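Local structure of cytochrome c6 (Synechococcus sp., 4EIE) at residues E45-L50 / A72-V77. The protein binds a covalently attached heme c and probably carries electrons, as expected of a c6-type cytochrome linked to photosynthesis. Residues are numbered along the deposited sequence; the frame is centred on the assembly and turned at random.
Sequences EAIANL and AVSQYV. With HEC (heme c), chain B.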
loop_
_atom_site.group_PDB
_atom_site.type_symbol
_atom_site.label_atom_id
_atom_site.label_comp_id
_atom_site.label_asym_id
_atom_site.label_seq_id
_atom_site.Cartn_x
_atom_site.Cartn_y
_atom_site.Cartn_z
ATOM N N GLU A 45 -10.502 -2.349 -0.058
ATOM C CA GLU A 45 -10.790 -2.418 1.354
ATOM C C GLU A 45 -9.705 -3.158 2.120
ATOM O O GLU A 45 -9.330 -2.715 3.206
ATOM C CB GLU A 45 -12.107 -3.144 1.529
ATOM C CG GLU A 45 -12.549 -3.392 2.906
ATOM N N ALA A 46 -9.173 -4.254 1.585
ATOM C CA ALA A 46 -8.121 -4.976 2.278
ATOM C C ALA A 46 -6.902 -4.089 2.465
ATOM O O ALA A 46 -6.276 -4.072 3.528
ATOM C CB ALA A 46 -7.765 -6.236 1.496
ATOM N N ILE A 47 -6.524 -3.385 1.417
ATOM C CA ILE A 47 -5.379 -2.504 1.487
ATOM C C ILE A 47 -5.599 -1.333 2.428
ATOM O O ILE A 47 -4.756 -1.019 3.251
ATOM C CB ILE A 47 -4.970 -2.049 0.066
ATOM C CG1 ILE A 47 -4.518 -3.232 -0.777
ATOM C CG2 ILE A 47 -3.864 -0.989 0.115
ATOM C CD1 ILE A 47 -4.546 -2.986 -2.269
ATOM N N ALA A 48 -6.784 -0.715 2.320
ATOM C CA ALA A 48 -7.108 0.414 3.171
ATOM C C ALA A 48 -7.105 0.013 4.629
ATOM O O ALA A 48 -6.662 0.778 5.476
ATOM C CB ALA A 48 -8.473 1.003 2.782
ATOM N N ASN A 49 -7.585 -1.190 4.946
ATOM C CA ASN A 49 -7.581 -1.614 6.356
ATOM C C ASN A 49 -6.171 -1.676 6.886
ATOM O O ASN A 49 -5.905 -1.255 8.022
ATOM C CB ASN A 49 -8.270 -2.958 6.507
ATOM C CG ASN A 49 -9.788 -2.869 6.391
ATOM O OD1 ASN A 49 -10.354 -1.810 6.511
ATOM N ND2 ASN A 49 -10.415 -4.017 6.184
ATOM N N LEU A 50 -5.237 -2.223 6.118
ATOM C CA LEU A 50 -3.834 -2.307 6.525
ATOM C C LEU A 50 -3.237 -0.917 6.655
ATOM O O LEU A 50 -2.544 -0.617 7.620
ATOM C CB LEU A 50 -3.049 -3.122 5.565
ATOM C CG LEU A 50 -1.538 -3.176 5.820
ATOM C CD1 LEU A 50 -1.170 -3.660 7.203
ATOM C CD2 LEU A 50 -0.841 -3.952 4.767
ATOM N N ALA A 72 -7.556 6.719 -1.760
ATOM C CA ALA A 72 -6.896 6.984 -2.996
ATOM C C ALA A 72 -5.584 6.193 -3.142
ATOM O O ALA A 72 -5.306 5.628 -4.190
ATOM C CB ALA A 72 -6.621 8.475 -3.150
ATOM N N VAL A 73 -4.775 6.175 -2.090
ATOM C CA VAL A 73 -3.507 5.452 -2.185
ATOM C C VAL A 73 -3.778 3.930 -2.286
ATOM O O VAL A 73 -3.025 3.212 -2.929
ATOM C CB VAL A 73 -2.550 5.820 -1.062
ATOM C CG1 VAL A 73 -2.928 5.221 0.308
ATOM C CG2 VAL A 73 -1.131 5.417 -1.438
ATOM N N SER A 74 -4.839 3.460 -1.647
ATOM C CA SER A 74 -5.165 2.063 -1.692
ATOM C C SER A 74 -5.563 1.629 -3.090
ATOM O O SER A 74 -5.172 0.563 -3.548
ATOM C CB SER A 74 -6.245 1.716 -0.667
ATOM O OG SER A 74 -5.760 1.909 0.662
ATOM N N GLN A 75 -6.356 2.452 -3.764
ATOM C CA GLN A 75 -6.696 2.194 -5.156
ATOM C C GLN A 75 -5.442 2.199 -6.013
ATOM O O GLN A 75 -5.261 1.321 -6.881
ATOM C CB GLN A 75 -7.686 3.226 -5.655
ATOM C CG GLN A 75 -7.983 3.141 -7.153
ATOM C CD GLN A 75 -8.600 1.815 -7.552
ATOM O OE1 GLN A 75 -9.581 1.371 -6.964
ATOM N NE2 GLN A 75 -8.065 1.219 -8.624
ATOM N N TYR A 76 -4.542 3.155 -5.813
ATOM C CA TYR A 76 -3.294 3.184 -6.597
ATOM C C TYR A 76 -2.514 1.894 -6.411
ATOM O O TYR A 76 -2.065 1.270 -7.369
ATOM C CB TYR A 76 -2.476 4.400 -6.175
ATOM C CG TYR A 76 -1.120 4.435 -6.807
ATOM C CD1 TYR A 76 -0.985 4.786 -8.169
ATOM C CD2 TYR A 76 0.023 4.185 -6.087
ATOM C CE1 TYR A 76 0.265 4.841 -8.775
ATOM C CE2 TYR A 76 1.299 4.201 -6.718
ATOM C CZ TYR A 76 1.364 4.567 -8.033
ATOM O OH TYR A 76 2.592 4.625 -8.649
ATOM N N VAL A 77 -2.338 1.474 -5.159
ATOM C CA VAL A 77 -1.619 0.256 -4.892
ATOM C C VAL A 77 -2.286 -0.954 -5.493
ATOM O O VAL A 77 -1.623 -1.841 -6.046
ATOM C CB VAL A 77 -1.391 0.088 -3.380
ATOM C CG1 VAL A 77 -0.868 -1.302 -3.018
ATOM C CG2 VAL A 77 -0.418 1.134 -2.896
HETATM FE FE HEC B . 3.756 -0.887 3.880
HETATM C CHA HEC B . 3.281 -4.219 4.137
HETATM C CHB HEC B . 1.071 -0.653 1.794
HETATM C CHC HEC B . 4.004 2.508 3.918
HETATM C CHD HEC B . 6.637 -1.151 5.614
HETATM N NA HEC B . 2.498 -2.187 3.082
HETATM C C1A HEC B . 2.474 -3.549 3.265
HETATM C C2A HEC B . 1.440 -4.151 2.482
HETATM C C3A HEC B . 0.801 -3.141 1.827
HETATM C C4A HEC B . 1.446 -1.923 2.223
HETATM C CMA HEC B . -0.382 -3.222 0.904
HETATM C CAA HEC B . 1.161 -5.632 2.389
HETATM C CBA HEC B . 2.098 -6.292 1.383
HETATM C CGA HEC B . 2.019 -7.789 1.330
HETATM O O1A HEC B . 1.444 -8.437 2.206
HETATM O O2A HEC B . 2.626 -8.417 0.384
HETATM N NB HEC B . 2.736 0.624 3.069
HETATM C C1B HEC B . 1.671 0.525 2.227
HETATM C C2B HEC B . 1.196 1.841 1.841
HETATM C C3B HEC B . 1.956 2.722 2.513
HETATM C C4B HEC B . 2.941 1.948 3.251
HETATM C CMB HEC B . 0.110 2.106 0.863
HETATM C CAB HEC B . 1.919 4.254 2.533
HETATM C CBB HEC B . 0.663 4.813 3.087
HETATM N NC HEC B . 5.072 0.403 4.639
HETATM C C1C HEC B . 5.061 1.750 4.468
HETATM C C2C HEC B . 6.294 2.325 4.921
HETATM C C3C HEC B . 7.045 1.315 5.372
HETATM C C4C HEC B . 6.269 0.100 5.221
HETATM C CMC HEC B . 6.657 3.789 4.727
HETATM C CAC HEC B . 8.475 1.335 5.905
HETATM C CBC HEC B . 8.674 2.216 7.046
HETATM N ND HEC B . 4.752 -2.377 4.726
HETATM C C1D HEC B . 5.899 -2.310 5.490
HETATM C C2D HEC B . 6.196 -3.524 6.130
HETATM C C3D HEC B . 5.186 -4.401 5.765
HETATM C C4D HEC B . 4.342 -3.694 4.867
HETATM C CMD HEC B . 7.337 -3.792 7.065
HETATM C CAD HEC B . 4.992 -5.810 6.254
HETATM C CBD HEC B . 3.979 -5.833 7.393
HETATM C CGD HEC B . 3.912 -7.234 7.952
HETATM O O1D HEC B . 4.600 -7.566 8.914
HETATM O O2D HEC B . 3.266 -8.081 7.376
#
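Ala48 and Ser74 mark the point where helix 44-53 and the C-terminal helix 67-82 of this class I cytochrome c fold come together, their CA atoms 5.5 Å apart; the axes of the two short segments approach to 8.6 Å and make an angle of 126°, an oblique crossing nearer to perpendicular than to antiparallel. The small side chains of both residues allow this backbone approach. The CB of Ser74 points toward the other helix, and its OG rests on Ala48, 3.2 Å from Ala48 CA and 3.6 Å from Ala48 CB. Although Ala48 N is also near, the angle is too poor for a hydrogen bond; the hydroxyl turns instead to its own helix. With OG beside the backbone N (chi1 -65°), it bonds to the carbonyl oxygen of Ile70, one turn earlier, so this buried polar group has a partner.

Ile47 packs beside Ala48 against the same serine. Its CG2 sits 3.5 Å from Ser74 OG, whereas the longer branch extends along helix 67-82 until CD1 meets both Ser74 O and Val77 CG1; Leu78 and Tyr41 add to the packing around this isoleucine. The segments meet by van der Waals packing round the serine, with no hydrogen bond between them.

Both helices also line the heme pocket. Val77 divides its two methyls between the partners: CG1 goes to Ile47 CD1 at 4.1 Å, and CG2 to the heme methyl CMB at 3.9 Å, at the porphyrin rim. From the opposite side of the porphyrin plane, Leu50 CD2 lies over the face of a pyrrole ring, 3.2 Å from heme C2A.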